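Local atomic coordinates of TIR-like domain-containing protein (Prevotella corporis, PDB entry 7EBD), a protein that belongs to the prokaryotic STING family and, as a pair of subunits, binds C2E. Residues I12-F15 and E16-K20; V140-L143 and L144-D148. All blocks are in the same frame, centred on the assembly; numbering follows the deposited sequence.

Contact 1 (I12-F15 and E16-K20); sequences ISYF and EGFVK. With C2E (9,9'-[(2R,3R,3aS,5S,7aR,9R,10R,10aS,12S,14aR)-3,5,10,12-tetrahydroxy-5,12-dioxidooctahydro-2H,7H-difuro[3,2-d:3',2'-j][1,3,7,9,2,8]tetraoxadiphosphacyclododecine-2,9-diyl]bis(2-amino-1,9-dihydro-6H-purin-6-one)), chain E.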
ATOM      1  N   ILE A  12       7.551   1.609   7.326  1.00 21.98           N
ATOM      2  CA  ILE A  12       8.003   2.792   6.598  1.00 13.70           C
ATOM      3  C   ILE A  12       7.118   3.045   5.382  1.00 17.09           C
ATOM      4  O   ILE A  12       6.726   4.186   5.108  1.00 19.73           O
ATOM      5  CB  ILE A  12       9.483   2.650   6.196  1.00 20.45           C
ATOM      6  CG1 ILE A  12      10.366   2.502   7.435  1.00 25.81           C
ATOM      7  CG2 ILE A  12       9.925   3.858   5.395  1.00 24.73           C
ATOM      8  CD1 ILE A  12      11.826   2.277   7.111  1.00 29.23           C
ATOM      9  N   SER A  13       6.794   1.988   4.630  1.00 10.52           N
ATOM     10  CA  SER A  13       5.932   2.150   3.462  1.00 11.64           C
ATOM     11  C   SER A  13       4.538   2.610   3.865  1.00 16.82           C
ATOM     12  O   SER A  13       3.948   3.476   3.207  1.00 19.11           O
ATOM     13  CB  SER A  13       5.853   0.839   2.678  1.00 12.55           C
ATOM     14  OG  SER A  13       7.072   0.563   2.014  1.00 23.36           O
ATOM     15  N   TYR A  14       4.003   2.056   4.955  1.00 18.19           N
ATOM     16  CA  TYR A  14       2.683   2.459   5.427  1.00 14.79           C
ATOM     17  C   TYR A  14       2.676   3.917   5.870  1.00 12.08           C
ATOM     18  O   TYR A  14       1.715   4.650   5.605  1.00 11.07           O
ATOM     19  CB  TYR A  14       2.249   1.536   6.568  1.00 12.29           C
ATOM     20  CG  TYR A  14       0.894   1.844   7.162  1.00 14.11           C
ATOM     21  CD1 TYR A  14      -0.258   1.771   6.391  1.00  9.46           C
ATOM     22  CD2 TYR A  14       0.764   2.181   8.504  1.00 14.41           C
ATOM     23  CE1 TYR A  14      -1.500   2.043   6.933  1.00 11.67           C
ATOM     24  CE2 TYR A  14      -0.474   2.452   9.057  1.00 14.86           C
ATOM     25  CZ  TYR A  14      -1.603   2.384   8.265  1.00 20.85           C
ATOM     26  OH  TYR A  14      -2.838   2.654   8.810  1.00 14.35           O
ATOM     27  N   PHE A  15       3.748   4.362   6.526  1.00 14.58           N
ATOM     28  CA  PHE A  15       3.822   5.750   6.970  1.00 14.23           C
ATOM     29  C   PHE A  15       3.965   6.702   5.789  1.00 18.09           C
ATOM     30  O   PHE A  15       3.290   7.737   5.734  1.00 18.41           O
ATOM     31  CB  PHE A  15       4.988   5.918   7.946  1.00 14.82           C
ATOM     32  CG  PHE A  15       5.211   7.335   8.395  1.00 25.06           C
ATOM     33  CD1 PHE A  15       4.483   7.868   9.445  1.00 20.62           C
ATOM     34  CD2 PHE A  15       6.157   8.134   7.768  1.00 22.00           C
ATOM     35  CE1 PHE A  15       4.689   9.171   9.859  1.00 17.61           C
ATOM     36  CE2 PHE A  15       6.366   9.438   8.176  1.00 19.73           C
ATOM     37  CZ  PHE A  15       5.632   9.957   9.223  1.00 23.01           C
ATOM     38  N   GLU A  16       4.826   6.363   4.826  1.00 11.76           N
ATOM     39  CA  GLU A  16       5.068   7.251   3.693  1.00 23.96           C
ATOM     40  C   GLU A  16       3.864   7.315   2.762  1.00 26.89           C
ATOM     41  O   GLU A  16       3.578   8.370   2.182  1.00 26.30           O
ATOM     42  CB  GLU A  16       6.310   6.799   2.927  1.00 23.91           C
ATOM     43  CG  GLU A  16       7.623   6.998   3.673  1.00 25.33           C
ATOM     44  CD  GLU A  16       7.880   8.451   4.028  1.00 29.19           C
ATOM     45  OE1 GLU A  16       8.240   8.729   5.192  1.00 41.39           O
ATOM     46  OE2 GLU A  16       7.713   9.320   3.147  1.00 39.54           O
ATOM     47  N   GLY A  17       3.153   6.202   2.595  1.00 18.30           N
ATOM     48  CA  GLY A  17       2.062   6.139   1.649  1.00 13.05           C
ATOM     49  C   GLY A  17       0.680   6.416   2.192  1.00 16.86           C
ATOM     50  O   GLY A  17      -0.280   6.418   1.416  1.00 20.07           O
ATOM     51  N   PHE A  18       0.529   6.651   3.495  1.00 17.41           N
ATOM     52  CA  PHE A  18      -0.805   6.865   4.044  1.00 19.27           C
ATOM     53  C   PHE A  18      -0.811   7.755   5.281  1.00 10.85           C
ATOM     54  O   PHE A  18      -1.443   8.817   5.279  1.00 27.43           O
ATOM     55  CB  PHE A  18      -1.463   5.523   4.374  1.00 12.63           C
ATOM     56  CG  PHE A  18      -2.761   5.656   5.115  1.00 12.03           C
ATOM     57  CD1 PHE A  18      -3.904   6.091   4.463  1.00 17.38           C
ATOM     58  CD2 PHE A  18      -2.839   5.353   6.465  1.00  7.98           C
ATOM     59  CE1 PHE A  18      -5.102   6.220   5.143  1.00 12.57           C
ATOM     60  CE2 PHE A  18      -4.032   5.481   7.150  1.00 11.73           C
ATOM     61  CZ  PHE A  18      -5.166   5.914   6.489  1.00 15.02           C
ATOM     62  N   VAL A  19      -0.115   7.331   6.339  1.00 11.15           N
ATOM     63  CA  VAL A  19      -0.228   8.004   7.634  1.00 15.64           C
ATOM     64  C   VAL A  19       0.213   9.458   7.528  1.00 13.09           C
ATOM     65  O   VAL A  19      -0.469  10.369   8.014  1.00 19.16           O
ATOM     66  CB  VAL A  19       0.582   7.250   8.703  1.00 21.51           C
ATOM     67  CG1 VAL A  19       0.538   8.001  10.027  1.00  8.11           C
ATOM     68  CG2 VAL A  19       0.048   5.844   8.870  1.00 14.70           C
ATOM     69  N   LYS A  20       1.367   9.696   6.903  1.00 20.14           N
ATOM     70  CA  LYS A  20       1.882  11.057   6.780  1.00 21.95           C
ATOM     71  C   LYS A  20       0.922  11.939   5.989  1.00 16.09           C
ATOM     72  O   LYS A  20       0.610  13.065   6.399  1.00 20.98           O
ATOM     73  CB  LYS A  20       3.267  11.026   6.134  1.00 21.82           C
ATOM     74  CG  LYS A  20       3.955  12.377   6.045  1.00 42.77           C
ATOM     75  CD  LYS A  20       5.412  12.218   5.638  1.00 48.47           C
ATOM     76  CE  LYS A  20       5.544  11.515   4.296  1.00 60.37           C
ATOM     77  NZ  LYS A  20       5.170  12.400   3.158  1.00 69.06           N
TER
HETATM   78  P1  C2E E 402       1.469   2.178  -1.004  1.00 14.68           P
HETATM   79  O2P C2E E 402       1.012   3.254  -1.959  1.00 19.33           O
HETATM   80  O1P C2E E 402       2.833   2.620  -0.547  1.00 15.14           O
HETATM   81  O5' C2E E 402       0.599   2.097   0.382  1.00 16.10           O
HETATM   82  C5' C2E E 402       1.157   1.405   1.455  1.00  4.91           C
HETATM   83  C4' C2E E 402       0.034   1.066   2.477  1.00  9.30           C
HETATM   84  O4' C2E E 402      -0.477   2.169   2.950  1.00 10.59           O
HETATM   85  C3' C2E E 402      -1.135   0.339   1.778  1.00  5.68           C
HETATM   86  O3' C2E E 402      -0.928  -0.993   1.818  1.00 19.97           O
HETATM   87  C2' C2E E 402      -2.338   0.746   2.647  1.00 10.14           C
HETATM   88  O2' C2E E 402      -2.415  -0.113   3.868  1.00  9.45           O
HETATM   89  C1' C2E E 402      -2.086   1.977   3.011  1.00 10.34           C
HETATM   90  N9  C2E E 402      -2.735   2.904   2.126  1.00 18.19           N
HETATM   91  C8  C2E E 402      -2.135   3.450   1.057  1.00 16.20           C
HETATM   92  N7  C2E E 402      -3.081   4.242   0.508  1.00 13.64           N
HETATM   93  C5  C2E E 402      -4.200   4.159   1.239  1.00 21.38           C
HETATM   94  C6  C2E E 402      -5.576   4.822   1.104  1.00 24.14           C
HETATM   95  O6  C2E E 402      -5.796   5.571   0.215  1.00 17.95           O
HETATM   96  N1  C2E E 402      -6.602   4.536   2.057  1.00 26.17           N
HETATM   97  C2  C2E E 402      -6.349   3.626   3.142  1.00 23.41           C
HETATM   98  N2  C2E E 402      -7.389   3.333   4.110  1.00 25.77           N
HETATM   99  N3  C2E E 402      -5.039   2.994   3.271  1.00 17.62           N
HETATM  100  C4  C2E E 402      -3.979   3.301   2.275  1.00  5.51           C
HETATM  101  P11 C2E E 402      -1.868  -1.830   0.729  1.00 13.00           P
HETATM  102  O21 C2E E 402      -3.361  -1.744   0.935  1.00 18.12           O
HETATM  103  O11 C2E E 402      -1.524  -3.287   0.932  1.00 11.82           O
HETATM  104  O5A C2E E 402      -1.313  -1.417  -0.769  1.00 19.35           O
HETATM  105  C5A C2E E 402      -0.060  -1.992  -1.021  1.00 10.63           C
HETATM  106  C4A C2E E 402       0.469  -1.489  -2.307  1.00 12.09           C
HETATM  107  O4A C2E E 402      -0.301  -1.858  -3.295  1.00 16.73           O
HETATM  108  C3A C2E E 402       0.471   0.191  -2.331  1.00 12.98           C
HETATM  109  O3A C2E E 402       1.739   0.708  -1.716  1.00 16.94           O
HETATM  110  C2A C2E E 402       0.419   0.501  -3.512  1.00 17.59           C
HETATM  111  O2A C2E E 402       1.782   0.446  -4.149  1.00  6.43           O
HETATM  112  C1A C2E E 402      -0.516  -0.644  -4.167  1.00 11.68           C
HETATM  113  N91 C2E E 402      -1.770  -0.270  -4.139  1.00 22.29           N
HETATM  114  C81 C2E E 402      -2.746  -0.542  -3.251  1.00  8.66           C
HETATM  115  N71 C2E E 402      -3.857   0.085  -3.682  1.00 15.59           N
HETATM  116  C51 C2E E 402      -3.557   0.722  -4.810  1.00 18.04           C
HETATM  117  C61 C2E E 402      -4.406   1.587  -5.740  1.00 15.63           C
HETATM  118  O61 C2E E 402      -5.545   1.779  -5.489  1.00 19.94           O
HETATM  119  N11 C2E E 402      -3.825   2.164  -6.910  1.00 17.44           N
HETATM  120  C21 C2E E 402      -2.437   1.929  -7.211  1.00 14.72           C
HETATM  121  N21 C2E E 402      -1.844   2.516  -8.399  1.00 21.54           N
HETATM  122  N31 C2E E 402      -1.629   1.102  -6.321  1.00 16.03           N
HETATM  123  C41 C2E E 402      -2.245   0.502  -5.103  1.00  5.22           C
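Tyr14 and Phe18 lie side by side, their planes 28° apart but slid so far along each other that, with centroids 5.5 Å apart, the rings barely overlap. Tyr14 CE1 meets Phe18 CD2 at 3.6 Å, while Val19 CG2 comes within 3.4 Å of Tyr14 CE2. Both aromatic rings also reach C2E: Phe18 puts a face against the guanine around N3, with CE1 3.5 Å from C2, and Tyr14 turns an edge to the ribose, CD1 3.5 Å from O4'. On the neighbouring side of the helix, Lys20 CB sits over the face of Phe15, 4.2 Å from the ring centroid in a CH-pi contact, and Glu16 OE1 lies at the ring edge, 3.4 Å from Phe15 CD2. A bend at chi2 (-60°) folds Glu16 back to that edge, where OE1 also forms a salt bridge with Lys109 of the second subunit. Tyr14 OH is hydrogen-bonded to Asp99 OD2. The backbone bonding pattern widens here: Gly17 N hydrogen-bonds to Ser13 O, whereas Lys20 N reaches Phe15 O, five residues back, at 3.0 Å. This is a pi-type turn at 16-19 in helix 6-28, placed in the C2E pocket of a STING domain.

Contact 2 (V140-L143 and L144-D148); sequences VLQL and LINED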
ATOM      1  N   VAL A 140       8.227   0.966  15.062  1.00 33.25           N
ATOM      2  CA  VAL A 140       8.745   1.780  13.965  1.00 22.99           C
ATOM      3  C   VAL A 140       7.723   2.833  13.555  1.00 22.33           C
ATOM      4  O   VAL A 140       8.073   3.993  13.297  1.00 27.48           O
ATOM      5  CB  VAL A 140       9.153   0.891  12.776  1.00 27.61           C
ATOM      6  CG1 VAL A 140       9.550   1.746  11.582  1.00 29.75           C
ATOM      7  CG2 VAL A 140      10.294  -0.034  13.172  1.00 22.35           C
ATOM      8  N   LEU A 141       6.442   2.452  13.497  1.00 18.31           N
ATOM      9  CA  LEU A 141       5.408   3.415  13.135  1.00 25.10           C
ATOM     10  C   LEU A 141       5.320   4.536  14.162  1.00 21.43           C
ATOM     11  O   LEU A 141       5.175   5.707  13.799  1.00 27.03           O
ATOM     12  CB  LEU A 141       4.059   2.713  12.986  1.00 20.93           C
ATOM     13  CG  LEU A 141       2.901   3.593  12.510  1.00 21.21           C
ATOM     14  CD1 LEU A 141       3.207   4.198  11.145  1.00 15.24           C
ATOM     15  CD2 LEU A 141       1.594   2.815  12.470  1.00 13.38           C
ATOM     16  N   GLN A 142       5.418   4.199  15.450  1.00 25.19           N
ATOM     17  CA  GLN A 142       5.363   5.223  16.486  1.00 13.81           C
ATOM     18  C   GLN A 142       6.578   6.140  16.420  1.00 23.23           C
ATOM     19  O   GLN A 142       6.456   7.356  16.610  1.00 21.71           O
ATOM     20  CB  GLN A 142       5.259   4.569  17.864  1.00 22.10           C
ATOM     21  CG  GLN A 142       4.985   5.549  18.990  1.00 18.80           C
ATOM     22  CD  GLN A 142       3.621   6.197  18.864  1.00 20.85           C
ATOM     23  OE1 GLN A 142       2.595   5.544  19.052  1.00 27.49           O
ATOM     24  NE2 GLN A 142       3.602   7.485  18.540  1.00 20.97           N
ATOM     25  N   LEU A 143       7.758   5.576  16.148  1.00 24.98           N
ATOM     26  CA  LEU A 143       8.952   6.403  15.999  1.00 26.34           C
ATOM     27  C   LEU A 143       8.816   7.357  14.819  1.00 31.23           C
ATOM     28  O   LEU A 143       9.218   8.523  14.907  1.00 31.63           O
ATOM     29  CB  LEU A 143      10.190   5.519  15.833  1.00 24.19           C
ATOM     30  CG  LEU A 143      10.638   4.724  17.061  1.00 39.49           C
ATOM     31  CD1 LEU A 143      11.793   3.797  16.714  1.00 43.34           C
ATOM     32  CD2 LEU A 143      11.027   5.663  18.193  1.00 38.07           C
ATOM     33  N   LEU A 144       8.238   6.886  13.712  1.00 27.11           N
ATOM     34  CA  LEU A 144       8.034   7.764  12.563  1.00 20.25           C
ATOM     35  C   LEU A 144       6.984   8.828  12.858  1.00 22.19           C
ATOM     36  O   LEU A 144       7.103   9.971  12.400  1.00 18.98           O
ATOM     37  CB  LEU A 144       7.639   6.944  11.335  1.00 18.41           C
ATOM     38  CG  LEU A 144       8.704   5.980  10.809  1.00 24.24           C
ATOM     39  CD1 LEU A 144       8.159   5.148   9.659  1.00 22.44           C
ATOM     40  CD2 LEU A 144       9.949   6.740  10.379  1.00 31.13           C
ATOM     41  N   ILE A 145       5.952   8.473  13.626  1.00 19.96           N
ATOM     42  CA  ILE A 145       4.919   9.438  13.990  1.00 24.25           C
ATOM     43  C   ILE A 145       5.497  10.531  14.880  1.00 29.53           C
ATOM     44  O   ILE A 145       5.187  11.717  14.711  1.00 25.92           O
ATOM     45  CB  ILE A 145       3.739   8.718  14.669  1.00 16.30           C
ATOM     46  CG1 ILE A 145       2.939   7.915  13.642  1.00 11.01           C
ATOM     47  CG2 ILE A 145       2.846   9.708  15.403  1.00 18.25           C
ATOM     48  CD1 ILE A 145       1.999   6.900  14.255  1.00 13.57           C
ATOM     49  N   ASN A 146       6.358  10.153  15.831  1.00 32.32           N
ATOM     50  CA  ASN A 146       6.911  11.131  16.761  1.00 37.90           C
ATOM     51  C   ASN A 146       7.823  12.131  16.060  1.00 37.32           C
ATOM     52  O   ASN A 146       7.978  13.261  16.534  1.00 32.89           O
ATOM     53  CB  ASN A 146       7.667  10.422  17.882  1.00 30.95           C
ATOM     54  CG  ASN A 146       6.751   9.618  18.782  1.00 38.98           C
ATOM     55  OD1 ASN A 146       5.548   9.874  18.851  1.00 33.51           O
ATOM     56  ND2 ASN A 146       7.316   8.642  19.484  1.00 44.37           N
ATOM     57  N   GLU A 147       8.433  11.741  14.943  1.00 38.13           N
ATOM     58  CA  GLU A 147       9.330  12.616  14.201  1.00 39.77           C
ATOM     59  C   GLU A 147       8.602  13.472  13.172  1.00 28.44           C
ATOM     60  O   GLU A 147       9.255  14.140  12.365  1.00 44.59           O
ATOM     61  CB  GLU A 147      10.421  11.791  13.515  1.00 28.36           C
ATOM     62  CG  GLU A 147      11.376  11.117  14.487  1.00 39.18           C
ATOM     63  CD  GLU A 147      12.361  10.195  13.798  1.00 66.13           C
ATOM     64  OE1 GLU A 147      12.386   8.989  14.126  1.00 76.72           O
ATOM     65  OE2 GLU A 147      13.107  10.674  12.918  1.00 80.08           O
ATOM     66  N   ASP A 148       7.272  13.467  13.185  1.00 23.30           N
ATOM     67  CA  ASP A 148       6.463  14.259  12.264  1.00 26.07           C
ATOM     68  C   ASP A 148       5.476  15.074  13.085  1.00 23.44           C
ATOM     69  O   ASP A 148       4.687  14.508  13.848  1.00 27.11           O
ATOM     70  CB  ASP A 148       5.736  13.356  11.259  1.00 30.22           C
ATOM     71  CG  ASP A 148       5.029  14.138  10.163  1.00 32.46           C
ATOM     72  OD1 ASP A 148       4.059  14.865  10.467  1.00 40.87           O
ATOM     73  OD2 ASP A 148       5.448  14.027   8.991  1.00 38.53           O
TER
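In the pairs Val140-Leu144 and Leu141-Ile145, Leu144 CG and Ile145 CG1 stand anti to their carbonyl carbons (chi1 -65° for Leu144), which leans both side chains back along helix 124-146 over the preceding turn. These i to i+4 pairs occupy its last turns, before Asp148 N-caps helix 149-154. Val140 and Leu144 lie side by side and point the same way, Val140 CG1 meeting Leu144 CD1 at 4.1 Å. Leu141 and Ile145 meet at a slant, with Leu141 CG 3.8 Å from Ile145 CD1. The two pairs serve different neighbours: Val140 and Leu144 pack on helix 6-28 through Thr8, Ala11 and Phe15, whereas Leu141 touches Ile157 and Ile145 touches Val155 on strand 155-157. The backbone bonds are of regular alpha-helical type as far as Asn146, whose N lies 2.9 Å from Gln142 O. One residue later Glu147 N reaches Leu143 O weakly, at 3.3 Å, and Glu147 is the first to leave helical geometry. Its carboxylate turns back beside the carbonyl of Leu143, but Glu147 OE1 and Leu143 O are both acceptors and form no bond. Asn146 O is held by Arg152, and Asp148 OD1 accepts from Cys151 N, so both sides of the junction are tied to the next helix. On the polar flank Gln142 bends at chi2 (66°), bringing its amide within 28° of the Asn146 amide plane; NE2 of Gln142 donates to OD1 of Asn146 over 3.1 Å, approaching from above the acceptor's carbonyl plane and not along a lone pair.

Both contacts are helical, but they sit on different helices and at different depths. Contact 1, in the middle of helix 6-28, is buried, centred about 9 Å from the chain centre, and faces the ligand and the second subunit. Contact 2, ending helix 124-146, is about 13 Å from that centre, partly buried, and touches no other protein chain of the assembly. Aromatic rings and a widened turn mark 12-20; aliphatic pairs, a hydrogen bond between side-chain amides and a helix end mark 140-148. The two helices pack directly: Phe15 CZ approaches Leu144 O at 3.5 Å, and Ile12 CA meets Leu144 CD1 at 3.9 Å. Contact 2 thus packs against the helix that carries part of the C2E pocket.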